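PDB 6A5K: histone-lysine N-methyltransferase, H3 lysine-9 specific SUVH6 from Arabidopsis thaliana, which methylates a lysine of histone H3 with S-adenosylmethionine as methyl donor and probably reads methylated non-CG DNA through its SRA domain. Local coordinates for residues L195-K200 against R218-Q223; T328-G333 against N465-H470; G366-K371 against P487-L492; C457-Y462 against F481-I486. The protein carries 1 engineered substitution. All blocks are in the same frame, centred on the assembly; numbering follows the deposited sequence.

How the contacts relate
Contact 1 ties the SRA hairpin; contacts 2, 3 and 4 belong to the catalytic half of the chain. Contact 1 lies about 50 Å, centre to centre, from contact 2, on the opposite side of the chain's centre, and about 26 Å from contact 3. Contacts 2 and 4 share strand 461-467 and its sheet, about 22 Å apart, centre to centre. Contacts 3 and 4 touch: Asn-460 ND2 probably donates to Glu-491 O at 2.9 Å and to Gln-490 OE1 at 3.0 Å, and Leu-492 packs on Ile-486. Contact 3 comes nearest the cofactor: between nearest atoms, Gly-366 is about 5 Å from S-adenosylmethionine and Pro-459 of contact 4 about 10 Å.

Contact 1: L195-K200 against R218-Q223; sequences LYLVEK and RRIPGQ
Gln-223 holds CG opposite its carbonyl carbon (chi1 -66°) and stretches out beyond it, carrying its amide across to the backbone of Leu-195. There OE1 accepts from Leu-195 N at 2.9 Å while NE2 donates to Leu-195 O, also at 2.9 Å, each bond falling on a lone pair in the acceptor's carbonyl plane. The other N-H of NE2 reaches back to Ile-220 O at 2.8 Å. Leu-195 O is thus gripped twice, since Ile-220 N also donates to it. With an alanine in place of Gln-223, Leu-195 N would probably be left without its acceptor and the turn carrying Ile-220 less firmly tied to the strand. The Gln-223 to Leu-195 bonds extend the antiparallel hairpin of strands 190-205 and 211-219 in the SRA domain, where Leu-197 and Arg-218 exchange both backbone bonds. On one face of the sheet, Arg-219 turns CG away from its backbone N (chi1 -159°) and lays its aliphatic chain across the Tyr-196 ring, CB standing 3.9 Å from the ring centroid in a CH-pi contact; its guanidinium binds Pro-224 O and Asp-193 O. On the Leu-197 and Arg-218 face, Leu-197 CG meets Ile-220 CG1 at 3.7 Å, and Arg-218 NE makes a 2.7 Å salt bridge to the syn side of Glu-199 OE2, the guanidinium and carboxylate planes 46° apart. Asp-125 takes Arg-218 NH1, and Gln-216 holds Glu-199 OE1.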
loop_
_atom_site.group_PDB
_atom_site.type_symbol
_atom_site.label_atom_id
_atom_site.label_comp_id
_atom_site.label_asym_id
_atom_site.label_seq_id
_atom_site.Cartn_x
_atom_site.Cartn_y
_atom_site.Cartn_z
ATOM N N LEU A 195 19.948 8.953 -3.012
ATOM C CA LEU A 195 20.906 10.040 -2.890
ATOM C C LEU A 195 21.712 10.245 -4.162
ATOM O O LEU A 195 22.160 9.285 -4.791
ATOM C CB LEU A 195 21.854 9.781 -1.718
ATOM C CG LEU A 195 21.199 9.658 -0.342
ATOM C CD1 LEU A 195 22.261 9.420 0.721
ATOM C CD2 LEU A 195 20.396 10.899 -0.024
ATOM N N TYR A 196 21.890 11.511 -4.526
ATOM C CA TYR A 196 22.605 11.886 -5.738
ATOM C C TYR A 196 23.666 12.935 -5.420
ATOM O O TYR A 196 23.595 13.611 -4.391
ATOM C CB TYR A 196 21.643 12.447 -6.793
ATOM C CG TYR A 196 20.752 11.434 -7.483
ATOM C CD1 TYR A 196 20.836 11.237 -8.855
ATOM C CD2 TYR A 196 19.811 10.692 -6.767
ATOM C CE1 TYR A 196 20.020 10.322 -9.503
ATOM C CE2 TYR A 196 18.991 9.775 -7.403
ATOM C CZ TYR A 196 19.096 9.595 -8.768
ATOM O OH TYR A 196 18.284 8.683 -9.407
ATOM N N LEU A 197 24.639 13.071 -6.315
ATOM C CA LEU A 197 25.587 14.172 -6.253
ATOM C C LEU A 197 25.325 15.102 -7.428
ATOM O O LEU A 197 24.961 14.645 -8.512
ATOM C CB LEU A 197 27.032 13.667 -6.284
ATOM C CG LEU A 197 27.512 12.856 -5.073
ATOM C CD1 LEU A 197 28.931 12.342 -5.283
ATOM C CD2 LEU A 197 27.432 13.680 -3.795
ATOM N N VAL A 198 25.503 16.402 -7.217
ATOM C CA VAL A 198 25.360 17.363 -8.306
ATOM C C VAL A 198 26.724 17.573 -8.981
ATOM O O VAL A 198 27.704 17.927 -8.328
ATOM C CB VAL A 198 24.796 18.710 -7.805
ATOM C CG1 VAL A 198 24.210 19.500 -8.963
ATOM C CG2 VAL A 198 23.722 18.471 -6.725
ATOM N N GLU A 199 26.776 17.347 -10.289
ATOM C CA GLU A 199 28.041 17.334 -11.023
ATOM C C GLU A 199 28.334 18.647 -11.737
ATOM O O GLU A 199 29.478 19.100 -11.779
ATOM C CB GLU A 199 28.049 16.189 -12.041
ATOM C CG GLU A 199 27.987 14.806 -11.421
ATOM C CD GLU A 199 28.144 13.701 -12.447
ATOM O OE1 GLU A 199 27.668 13.873 -13.589
ATOM O OE2 GLU A 199 28.747 12.659 -12.111
ATOM N N LYS A 200 27.302 19.250 -12.313
ATOM C CA LYS A 200 27.480 20.494 -13.052
ATOM C C LYS A 200 26.147 21.181 -13.269
ATOM O O LYS A 200 25.087 20.568 -13.121
ATOM C CB LYS A 200 28.151 20.234 -14.406
ATOM C CG LYS A 200 27.296 19.430 -15.373
ATOM C CD LYS A 200 28.010 19.236 -16.714
ATOM C CE LYS A 200 27.282 18.229 -17.595
ATOM N NZ LYS A 200 28.011 17.985 -18.879
ATOM N N ARG A 218 24.103 12.742 -10.504
ATOM C CA ARG A 218 24.415 11.333 -10.708
ATOM C C ARG A 218 24.228 10.563 -9.405
ATOM O O ARG A 218 24.686 10.986 -8.341
ATOM C CB ARG A 218 25.843 11.152 -11.241
ATOM C CG ARG A 218 26.191 9.704 -11.562
ATOM C CD ARG A 218 27.637 9.559 -12.039
ATOM N NE ARG A 218 27.907 10.360 -13.230
ATOM C CZ ARG A 218 27.772 9.919 -14.477
ATOM N NH1 ARG A 218 27.363 8.678 -14.703
ATOM N NH2 ARG A 218 28.041 10.719 -15.500
ATOM N N ARG A 219 23.551 9.427 -9.506
ATOM C CA ARG A 219 23.217 8.626 -8.340
ATOM C C ARG A 219 24.463 8.051 -7.674
ATOM O O ARG A 219 25.356 7.534 -8.342
ATOM C CB ARG A 219 22.264 7.501 -8.739
ATOM C CG ARG A 219 21.458 6.924 -7.591
ATOM C CD ARG A 219 20.333 6.070 -8.135
ATOM N NE ARG A 219 19.405 5.637 -7.096
ATOM C CZ ARG A 219 19.318 4.390 -6.640
ATOM N NH1 ARG A 219 20.104 3.441 -7.129
ATOM N NH2 ARG A 219 18.434 4.089 -5.701
ATOM N N ILE A 220 24.519 8.157 -6.352
ATOM C CA ILE A 220 25.638 7.613 -5.592
ATOM C C ILE A 220 25.607 6.086 -5.621
ATOM O O ILE A 220 24.593 5.480 -5.293
ATOM C CB ILE A 220 25.615 8.121 -4.136
ATOM C CG1 ILE A 220 25.879 9.631 -4.105
ATOM C CG2 ILE A 220 26.631 7.373 -3.279
ATOM C CD1 ILE A 220 25.573 10.264 -2.775
ATOM N N PRO A 221 26.723 5.463 -6.035
ATOM C CA PRO A 221 26.819 4.002 -6.140
ATOM C C PRO A 221 26.540 3.303 -4.819
ATOM O O PRO A 221 26.725 3.904 -3.761
ATOM C CB PRO A 221 28.271 3.774 -6.574
ATOM C CG PRO A 221 28.667 5.046 -7.242
ATOM C CD PRO A 221 27.950 6.131 -6.505
ATOM N N GLY A 222 26.075 2.058 -4.888
ATOM C CA GLY A 222 25.898 1.239 -3.702
ATOM C C GLY A 222 24.494 1.191 -3.123
ATOM O O GLY A 222 24.263 0.528 -2.112
ATOM N N GLN A 223 23.558 1.893 -3.755
ATOM C CA GLN A 223 22.182 1.967 -3.263
ATOM C C GLN A 223 21.315 0.901 -3.920
ATOM O O GLN A 223 21.656 0.415 -4.998
ATOM C CB GLN A 223 21.598 3.354 -3.528
ATOM C CG GLN A 223 22.280 4.460 -2.737
ATOM C CD GLN A 223 21.714 5.824 -3.055
ATOM O OE1 GLN A 223 20.814 6.308 -2.373
ATOM N NE2 GLN A 223 22.244 6.456 -4.101
#

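Contact 2: T328-G333 against N465-H470; sequences TIYECG and NVLYDH. With ZN (zinc ion), chain B; ZN (zinc ion), chain C.
Ile-329 and Val-466 pair in parallel where the pre-SET strand 328-330 adds an edge to the SET-domain sheet alongside strand 461-467. The firm part is the ladder running on from here: Ile-329 N donates to Asn-465 O, Leu-467 N to Ile-329 O at 2.9 Å, and Glu-331 N to Leu-467 O at 2.8 Å. Side chains close over both faces. Tyr-330, its CG anti to the carbonyl carbon (chi1 -59°), runs alongside Leu-467 in the same direction, with CE2 of the ring 3.6 Å from Leu-467 CD1; Val-466, on the Ile-329 face, meets Glu-331 CG with CG1 at 3.7 Å, and the Glu-331 carboxylate is held by Thr-347 and Gln-348. Beyond the strands Gly-333 CA lies 3.3 Å from Tyr-468 O, where a beta carbon would collide with that oxygen. The partly exposed end at Thr-328 and Asn-465 is looser: a water joins their side chains, 2.6 Å from Thr-328 OG1 and accepting from Asn-465 ND2 at 2.8 Å. At the opposite end the chain enters the nine-cysteine, three-zinc cluster of the pre-SET motif, where the single sulfur of Cys-332, SG, bridges two zinc ions at 2.4 Å each.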
loop_
_atom_site.group_PDB
_atom_site.type_symbol
_atom_site.label_atom_id
_atom_site.label_comp_id
_atom_site.label_asym_id
_atom_site.label_seq_id
_atom_site.Cartn_x
_atom_site.Cartn_y
_atom_site.Cartn_z
ATOM N N THR A 328 -16.134 -6.158 10.681
ATOM C CA THR A 328 -16.809 -6.723 9.517
ATOM C C THR A 328 -17.289 -5.623 8.570
ATOM O O THR A 328 -17.793 -4.588 9.001
ATOM C CB THR A 328 -18.027 -7.601 9.930
ATOM O OG1 THR A 328 -17.650 -8.489 10.989
ATOM C CG2 THR A 328 -18.531 -8.425 8.749
ATOM N N ILE A 329 -17.118 -5.849 7.273
ATOM C CA ILE A 329 -17.712 -4.981 6.266
ATOM C C ILE A 329 -18.813 -5.725 5.529
ATOM O O ILE A 329 -18.648 -6.896 5.183
ATOM C CB ILE A 329 -16.658 -4.480 5.273
ATOM C CG1 ILE A 329 -15.730 -3.488 5.968
ATOM C CG2 ILE A 329 -17.307 -3.840 4.047
ATOM C CD1 ILE A 329 -14.588 -3.075 5.115
ATOM N N TYR A 330 -19.945 -5.057 5.324
ATOM C CA TYR A 330 -21.049 -5.626 4.562
ATOM C C TYR A 330 -21.147 -4.957 3.202
ATOM O O TYR A 330 -21.404 -3.756 3.109
ATOM C CB TYR A 330 -22.378 -5.477 5.315
ATOM C CG TYR A 330 -22.382 -6.142 6.669
ATOM C CD1 TYR A 330 -21.835 -5.506 7.776
ATOM C CD2 TYR A 330 -22.920 -7.408 6.838
ATOM C CE1 TYR A 330 -21.827 -6.115 9.013
ATOM C CE2 TYR A 330 -22.920 -8.021 8.079
ATOM C CZ TYR A 330 -22.370 -7.368 9.158
ATOM O OH TYR A 330 -22.363 -7.967 10.395
ATOM N N GLU A 331 -20.930 -5.729 2.145
ATOM C CA GLU A 331 -21.117 -5.211 0.797
ATOM C C GLU A 331 -22.514 -5.544 0.311
ATOM O O GLU A 331 -23.166 -6.436 0.849
ATOM C CB GLU A 331 -20.064 -5.781 -0.157
ATOM C CG GLU A 331 -18.645 -5.345 0.171
ATOM C CD GLU A 331 -17.662 -5.652 -0.945
ATOM O OE1 GLU A 331 -18.105 -6.063 -2.041
ATOM O OE2 GLU A 331 -16.447 -5.484 -0.722
ATOM N N CYS A 332 -22.986 -4.816 -0.695
ATOM C CA CYS A 332 -24.267 -5.137 -1.300
ATOM C C CYS A 332 -24.173 -6.481 -2.011
ATOM O O CYS A 332 -23.099 -6.868 -2.495
ATOM C CB CYS A 332 -24.703 -4.027 -2.252
ATOM S SG CYS A 332 -25.269 -2.582 -1.359
ATOM N N GLY A 333 -25.292 -7.196 -2.053
ATOM C CA GLY A 333 -25.309 -8.555 -2.558
ATOM C C GLY A 333 -26.000 -8.703 -3.901
ATOM O O GLY A 333 -26.343 -7.710 -4.542
ATOM N N ASN A 465 -12.644 -9.067 7.177
ATOM C CA ASN A 465 -13.833 -9.893 6.989
ATOM C C ASN A 465 -14.887 -9.139 6.188
ATOM O O ASN A 465 -15.206 -7.993 6.509
ATOM C CB ASN A 465 -14.411 -10.327 8.338
ATOM C CG ASN A 465 -13.546 -11.360 9.040
ATOM O OD1 ASN A 465 -12.688 -11.989 8.426
ATOM N ND2 ASN A 465 -13.778 -11.546 10.333
ATOM N N VAL A 466 -15.414 -9.782 5.146
ATOM C CA VAL A 466 -16.446 -9.176 4.302
ATOM C C VAL A 466 -17.604 -10.148 4.080
ATOM O O VAL A 466 -17.395 -11.334 3.835
ATOM C CB VAL A 466 -15.882 -8.724 2.924
ATOM C CG1 VAL A 466 -16.992 -8.132 2.039
ATOM C CG2 VAL A 466 -14.768 -7.695 3.106
ATOM N N LEU A 467 -18.826 -9.636 4.185
ATOM C CA LEU A 467 -20.017 -10.405 3.842
ATOM C C LEU A 467 -20.751 -9.738 2.684
ATOM O O LEU A 467 -20.868 -8.509 2.661
ATOM C CB LEU A 467 -20.941 -10.531 5.056
ATOM C CG LEU A 467 -20.391 -11.371 6.214
ATOM C CD1 LEU A 467 -21.206 -11.152 7.485
ATOM C CD2 LEU A 467 -20.376 -12.851 5.828
ATOM N N TYR A 468 -21.230 -10.530 1.721
ATOM C CA TYR A 468 -22.086 -9.976 0.667
ATOM C C TYR A 468 -23.059 -10.984 0.045
ATOM O O TYR A 468 -24.216 -10.641 -0.204
ATOM C CB TYR A 468 -21.234 -9.331 -0.437
ATOM C CG TYR A 468 -20.405 -10.283 -1.273
ATOM C CD1 TYR A 468 -20.858 -10.725 -2.510
ATOM C CD2 TYR A 468 -19.156 -10.715 -0.843
ATOM C CE1 TYR A 468 -20.103 -11.588 -3.285
ATOM C CE2 TYR A 468 -18.392 -11.576 -1.617
ATOM C CZ TYR A 468 -18.874 -12.010 -2.834
ATOM O OH TYR A 468 -18.125 -12.867 -3.610
ATOM N N ASP A 469 -22.616 -12.212 -0.211
ATOM C CA ASP A 469 -23.509 -13.195 -0.833
ATOM C C ASP A 469 -24.242 -14.046 0.200
ATOM O O ASP A 469 -25.016 -14.933 -0.157
ATOM C CB ASP A 469 -22.741 -14.101 -1.798
ATOM C CG ASP A 469 -21.599 -14.838 -1.130
ATOM O OD1 ASP A 469 -21.128 -14.384 -0.064
ATOM O OD2 ASP A 469 -21.169 -15.875 -1.678
ATOM N N HIS A 470 -23.987 -13.768 1.474
ATOM C CA HIS A 470 -24.698 -14.394 2.587
ATOM C C HIS A 470 -24.404 -13.588 3.852
ATOM O O HIS A 470 -23.559 -12.693 3.836
ATOM C CB HIS A 470 -24.288 -15.866 2.763
ATOM C CG HIS A 470 -22.846 -16.058 3.128
ATOM N ND1 HIS A 470 -22.355 -15.793 4.389
ATOM C CD2 HIS A 470 -21.792 -16.497 2.400
ATOM C CE1 HIS A 470 -21.061 -16.055 4.420
ATOM N NE2 HIS A 470 -20.692 -16.484 3.226
HETATM ZN ZN ZN B . -27.440 -3.353 -0.668
HETATM ZN ZN ZN C . -25.602 -0.917 -3.061
HETATM O O HOH W 1 -16.148 -10.611 11.447
#

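Contact 3: G366-K371 against P487-L492; sequences GVRCLK and PPLQEL
Gly-366 CA comes 3.9 Å from Glu-491 OE2, and a water bridges the two segments, accepting from Val-367 N and donating to Glu-491 OE2 and Leu-492 O. Glu-491 is also held by Arg-363 and Asn-454. Val-367 O takes the direct bond from Leu-492 N at 2.8 Å, and Val-367 CG1 meets Leu-492 CD1 obliquely at 4.0 Å. Arg-368 places CG between its backbone N and carbonyl carbon (chi1 64°), then runs extended past Leu-489, CD 3.6 Å from Leu-489 O. Its NH1 reaches that same oxygen through a water in the guanidinium plane, while NE pairs with Glu-356 and the charge lies against Phe-358. Cys-369 O accepts from Leu-489 N at 2.8 Å, a bond bent to 144° at the hydrogen; Leu-489 is the third residue of the type II turn Pro-487 to Gln-490. Cys-369 N instead donates to a water bound to Gln-490 O. Leu-370 CD2 touches Leu-489 CD2 at 3.8 Å, and Lys-371 C lies 3.7 Å from Pro-488 CB. In this loosely paired, antiparallel part of the SET-domain sheet, two direct backbone bonds are supplemented by bridging waters, implying a hydrated junction where the turn leads into the partner strand.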
loop_
_atom_site.group_PDB
_atom_site.type_symbol
_atom_site.label_atom_id
_atom_site.label_comp_id
_atom_site.label_asym_id
_atom_site.label_seq_id
_atom_site.Cartn_x
_atom_site.Cartn_y
_atom_site.Cartn_z
ATOM N N GLY A 366 6.526 -16.280 -2.453
ATOM C CA GLY A 366 5.718 -15.185 -1.943
ATOM C C GLY A 366 4.955 -14.491 -3.060
ATOM O O GLY A 366 4.988 -14.935 -4.212
ATOM N N VAL A 367 4.285 -13.389 -2.725
ATOM C CA VAL A 367 3.432 -12.673 -3.674
ATOM C C VAL A 367 3.863 -11.221 -3.812
ATOM O O VAL A 367 4.159 -10.569 -2.815
ATOM C CB VAL A 367 1.937 -12.709 -3.240
ATOM C CG1 VAL A 367 1.074 -11.910 -4.214
ATOM C CG2 VAL A 367 1.429 -14.146 -3.133
ATOM N N ARG A 368 3.921 -10.721 -5.044
ATOM C CA ARG A 368 4.131 -9.289 -5.257
ATOM C C ARG A 368 3.273 -8.793 -6.416
ATOM O O ARG A 368 2.647 -9.587 -7.129
ATOM C CB ARG A 368 5.615 -8.975 -5.520
ATOM C CG ARG A 368 6.161 -9.609 -6.807
ATOM C CD ARG A 368 7.686 -9.451 -6.909
ATOM N NE ARG A 368 8.232 -10.184 -8.054
ATOM C CZ ARG A 368 9.508 -10.531 -8.168
ATOM N NH1 ARG A 368 10.369 -10.213 -7.207
ATOM N NH2 ARG A 368 9.923 -11.198 -9.238
ATOM N N CYS A 369 3.250 -7.477 -6.600
ATOM C CA CYS A 369 2.463 -6.852 -7.660
ATOM C C CYS A 369 3.369 -6.131 -8.656
ATOM O O CYS A 369 4.363 -5.524 -8.263
ATOM C CB CYS A 369 1.452 -5.876 -7.058
ATOM S SG CYS A 369 0.361 -5.087 -8.257
ATOM N N LEU A 370 3.029 -6.204 -9.942
ATOM C CA LEU A 370 3.858 -5.586 -10.978
ATOM C C LEU A 370 3.757 -4.064 -10.981
ATOM O O LEU A 370 4.598 -3.387 -11.564
ATOM C CB LEU A 370 3.491 -6.126 -12.362
ATOM C CG LEU A 370 3.903 -7.565 -12.682
ATOM C CD1 LEU A 370 3.526 -7.926 -14.116
ATOM C CD2 LEU A 370 5.394 -7.755 -12.461
ATOM N N LYS A 371 2.734 -3.515 -10.339
ATOM C CA LYS A 371 2.681 -2.063 -10.185
ATOM C C LYS A 371 2.474 -1.648 -8.736
ATOM O O LYS A 371 2.266 -2.487 -7.858
ATOM C CB LYS A 371 1.585 -1.468 -11.071
ATOM C CG LYS A 371 0.177 -1.738 -10.602
ATOM C CD LYS A 371 -0.840 -1.385 -11.682
ATOM C CE LYS A 371 -0.323 -1.736 -13.073
ATOM N NZ LYS A 371 -1.300 -1.387 -14.146
ATOM N N PRO A 487 5.200 0.156 -2.986
ATOM C CA PRO A 487 6.010 0.260 -4.203
ATOM C C PRO A 487 5.810 -0.953 -5.089
ATOM O O PRO A 487 5.475 -2.018 -4.571
ATOM C CB PRO A 487 7.454 0.310 -3.674
ATOM C CG PRO A 487 7.327 0.690 -2.225
ATOM C CD PRO A 487 6.032 0.097 -1.771
ATOM N N PRO A 488 6.018 -0.807 -6.408
ATOM C CA PRO A 488 5.919 -1.989 -7.268
ATOM C C PRO A 488 6.947 -3.037 -6.863
ATOM O O PRO A 488 8.052 -2.675 -6.439
ATOM C CB PRO A 488 6.196 -1.439 -8.675
ATOM C CG PRO A 488 6.934 -0.164 -8.449
ATOM C CD PRO A 488 6.419 0.397 -7.153
ATOM N N LEU A 489 6.545 -4.303 -6.942
ATOM C CA LEU A 489 7.410 -5.469 -6.734
ATOM C C LEU A 489 7.836 -5.677 -5.283
ATOM O O LEU A 489 8.643 -6.556 -5.002
ATOM C CB LEU A 489 8.650 -5.381 -7.637
ATOM C CG LEU A 489 8.361 -5.334 -9.142
ATOM C CD1 LEU A 489 9.629 -5.030 -9.928
ATOM C CD2 LEU A 489 7.726 -6.639 -9.625
ATOM N N GLN A 490 7.309 -4.873 -4.360
ATOM C CA GLN A 490 7.554 -5.111 -2.940
ATOM C C GLN A 490 6.735 -6.317 -2.498
ATOM O O GLN A 490 5.559 -6.436 -2.861
ATOM C CB GLN A 490 7.195 -3.882 -2.093
ATOM C CG GLN A 490 7.379 -4.094 -0.590
ATOM C CD GLN A 490 7.117 -2.842 0.236
ATOM O OE1 GLN A 490 6.054 -2.694 0.849
ATOM N NE2 GLN A 490 8.098 -1.942 0.276
ATOM N N GLU A 491 7.345 -7.215 -1.727
ATOM C CA GLU A 491 6.610 -8.403 -1.296
ATOM C C GLU A 491 5.395 -8.006 -0.451
ATOM O O GLU A 491 5.490 -7.152 0.442
ATOM C CB GLU A 491 7.509 -9.359 -0.513
ATOM C CG GLU A 491 6.816 -10.682 -0.177
ATOM C CD GLU A 491 7.737 -11.705 0.465
ATOM O OE1 GLU A 491 8.935 -11.407 0.678
ATOM O OE2 GLU A 491 7.254 -12.818 0.756
ATOM N N LEU A 492 4.253 -8.617 -0.756
ATOM C CA LEU A 492 3.029 -8.438 0.019
ATOM C C LEU A 492 2.974 -9.448 1.167
ATOM O O LEU A 492 3.199 -10.637 0.955
ATOM C CB LEU A 492 1.804 -8.600 -0.880
ATOM C CG LEU A 492 1.804 -7.813 -2.189
ATOM C CD1 LEU A 492 0.536 -8.118 -2.983
ATOM C CD2 LEU A 492 1.899 -6.332 -1.884
HETATM O O HOH W 2 4.417 -12.869 0.087
HETATM O O HOH W 3 10.455 -8.518 -5.023
HETATM O O HOH W 4 4.264 -5.620 -5.035
HETATM O O HOH W 5 2.959 -2.964 -5.186
#

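Contact 4: C457-Y462 against F481-I486; sequences CSPNLY and FAQDNI. With ZN (zinc ion), chain E.
The root of the SET-domain hairpin 461-467/477-482, which includes the end of the Asn-His-Ser-Cys-Ser-Pro-Asn motif typical of the SET pseudoknot, is closed by Tyr-462 and Phe-481. They form a hydrogen-bonded antiparallel pair, and Tyr-462 CG sits between its backbone N and carbonyl carbon (chi1 58°), which brings one face of the ring over Phe-481 CB, 4.1 Å from the ring centroid. Gln-483 CB comes to the edge of that ring, 3.7 Å from CD1. The Gln-483 chain extends to give NE2 to Pro-459 O at 2.9 Å, from above the carbonyl plane, while its backbone N donates to Asn-460 O at 2.8 Å. Were Gln-483 replaced by alanine, Pro-459 O would probably lose its NE2 donor and the loop after Cys-457 be freer to shift. A water joins Tyr-462 OH to Ala-482 O. Asn-460 crosses Ile-486 roughly at right angles, CG 3.9 Å from CD1, and its OD1 is fixed by Cys-493 N. Cys-457 SG binds zinc at 2.4 Å with Cys-515, Cys-517 and Cys-522. Around the hairpin, Leu-461 and Ile-486 pack on Leu-492 of strand 491-494, Tyr-462 and Phe-481 lie on Ile-322, and Arg-15 of helix 5-29 forms a salt bridge with Asp-484.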
loop_
_atom_site.group_PDB
_atom_site.type_symbol
_atom_site.label_atom_id
_atom_site.label_comp_id
_atom_site.label_asym_id
_atom_site.label_seq_id
_atom_site.Cartn_x
_atom_site.Cartn_y
_atom_site.Cartn_z
ATOM N N CYS A 457 6.199 -9.315 10.395
ATOM C CA CYS A 457 5.961 -8.620 11.656
ATOM C C CYS A 457 5.771 -7.126 11.416
ATOM O O CYS A 457 5.346 -6.395 12.306
ATOM C CB CYS A 457 7.111 -8.863 12.627
ATOM S SG CYS A 457 7.342 -10.604 13.033
ATOM N N SER A 458 6.094 -6.678 10.208
ATOM C CA SER A 458 5.776 -5.318 9.787
ATOM C C SER A 458 5.085 -5.357 8.425
ATOM O O SER A 458 5.638 -4.901 7.428
ATOM C CB SER A 458 7.035 -4.451 9.730
ATOM O OG SER A 458 6.682 -3.093 9.533
ATOM N N PRO A 459 3.857 -5.897 8.389
ATOM C CA PRO A 459 3.155 -6.213 7.142
ATOM C C PRO A 459 2.632 -4.991 6.382
ATOM O O PRO A 459 2.402 -3.951 6.991
ATOM C CB PRO A 459 1.987 -7.069 7.626
ATOM C CG PRO A 459 1.665 -6.497 8.978
ATOM C CD PRO A 459 3.014 -6.149 9.576
ATOM N N ASN A 460 2.431 -5.128 5.072
ATOM C CA ASN A 460 1.817 -4.052 4.288
ATOM C C ASN A 460 0.368 -4.379 3.915
ATOM O O ASN A 460 -0.319 -3.563 3.291
ATOM C CB ASN A 460 2.645 -3.733 3.027
ATOM C CG ASN A 460 3.023 -4.976 2.227
ATOM O OD1 ASN A 460 2.417 -6.028 2.377
ATOM N ND2 ASN A 460 4.022 -4.840 1.345
ATOM N N LEU A 461 -0.095 -5.565 4.311
ATOM C CA LEU A 461 -1.494 -5.955 4.113
ATOM C C LEU A 461 -2.159 -6.303 5.434
ATOM O O LEU A 461 -1.490 -6.642 6.402
ATOM C CB LEU A 461 -1.624 -7.168 3.180
ATOM C CG LEU A 461 -1.034 -7.195 1.766
ATOM C CD1 LEU A 461 -1.527 -8.444 1.018
ATOM C CD2 LEU A 461 -1.356 -5.931 0.985
ATOM N N TYR A 462 -3.485 -6.233 5.468
ATOM C CA TYR A 462 -4.218 -6.842 6.568
ATOM C C TYR A 462 -5.436 -7.580 6.046
ATOM O O TYR A 462 -5.938 -7.289 4.947
ATOM C CB TYR A 462 -4.651 -5.805 7.616
ATOM C CG TYR A 462 -5.523 -4.687 7.092
ATOM C CD1 TYR A 462 -4.959 -3.509 6.630
ATOM C CD2 TYR A 462 -6.919 -4.802 7.079
ATOM C CE1 TYR A 462 -5.744 -2.470 6.158
ATOM C CE2 TYR A 462 -7.712 -3.762 6.602
ATOM C CZ TYR A 462 -7.115 -2.599 6.143
ATOM O OH TYR A 462 -7.876 -1.539 5.677
ATOM N N PHE A 481 -6.371 -6.206 2.234
ATOM C CA PHE A 481 -6.272 -4.799 1.848
ATOM C C PHE A 481 -4.871 -4.247 2.139
ATOM O O PHE A 481 -4.240 -4.631 3.123
ATOM C CB PHE A 481 -7.297 -3.947 2.607
ATOM C CG PHE A 481 -8.713 -4.115 2.131
ATOM C CD1 PHE A 481 -9.507 -5.146 2.624
ATOM C CD2 PHE A 481 -9.255 -3.230 1.213
ATOM C CE1 PHE A 481 -10.813 -5.301 2.192
ATOM C CE2 PHE A 481 -10.569 -3.381 0.778
ATOM C CZ PHE A 481 -11.342 -4.405 1.268
ATOM N N ALA A 482 -4.402 -3.327 1.301
ATOM C CA ALA A 482 -3.137 -2.629 1.557
ATOM C C ALA A 482 -3.264 -1.601 2.686
ATOM O O ALA A 482 -4.231 -0.837 2.730
ATOM C CB ALA A 482 -2.643 -1.946 0.280
ATOM N N GLN A 483 -2.288 -1.567 3.593
ATOM C CA GLN A 483 -2.255 -0.516 4.612
ATOM C C GLN A 483 -1.059 0.435 4.440
ATOM O O GLN A 483 -0.741 1.217 5.336
ATOM C CB GLN A 483 -2.265 -1.120 6.028
ATOM C CG GLN A 483 -1.099 -2.041 6.391
ATOM C CD GLN A 483 -1.121 -2.421 7.869
ATOM O OE1 GLN A 483 -2.118 -2.205 8.561
ATOM N NE2 GLN A 483 -0.017 -2.971 8.361
ATOM N N ASP A 484 -0.417 0.364 3.275
ATOM C CA ASP A 484 0.558 1.355 2.824
ATOM C C ASP A 484 0.279 1.683 1.366
ATOM O O ASP A 484 -0.435 0.947 0.691
ATOM C CB ASP A 484 2.001 0.847 2.918
ATOM C CG ASP A 484 2.371 0.350 4.296
ATOM O OD1 ASP A 484 2.927 -0.768 4.378
ATOM O OD2 ASP A 484 2.150 1.082 5.282
ATOM N N ASN A 485 0.858 2.775 0.883
ATOM C CA ASN A 485 1.099 2.912 -0.547
ATOM C C ASN A 485 2.298 2.033 -0.884
ATOM O O ASN A 485 3.426 2.363 -0.535
ATOM C CB ASN A 485 1.358 4.367 -0.932
ATOM C CG ASN A 485 0.118 5.230 -0.804
ATOM O OD1 ASN A 485 -0.922 4.939 -1.400
ATOM N ND2 ASN A 485 0.221 6.300 -0.021
ATOM N N ILE A 486 2.052 0.906 -1.540
ATOM C CA ILE A 486 3.101 -0.093 -1.732
ATOM C C ILE A 486 3.857 0.130 -3.045
ATOM O O ILE A 486 3.241 0.286 -4.090
ATOM C CB ILE A 486 2.513 -1.519 -1.715
ATOM C CG1 ILE A 486 1.647 -1.725 -0.464
ATOM C CG2 ILE A 486 3.627 -2.554 -1.770
ATOM C CD1 ILE A 486 0.939 -3.102 -0.418
HETATM ZN ZN ZN E . 9.311 -11.351 11.846
HETATM O O HOH W 6 -6.168 0.512 4.531
#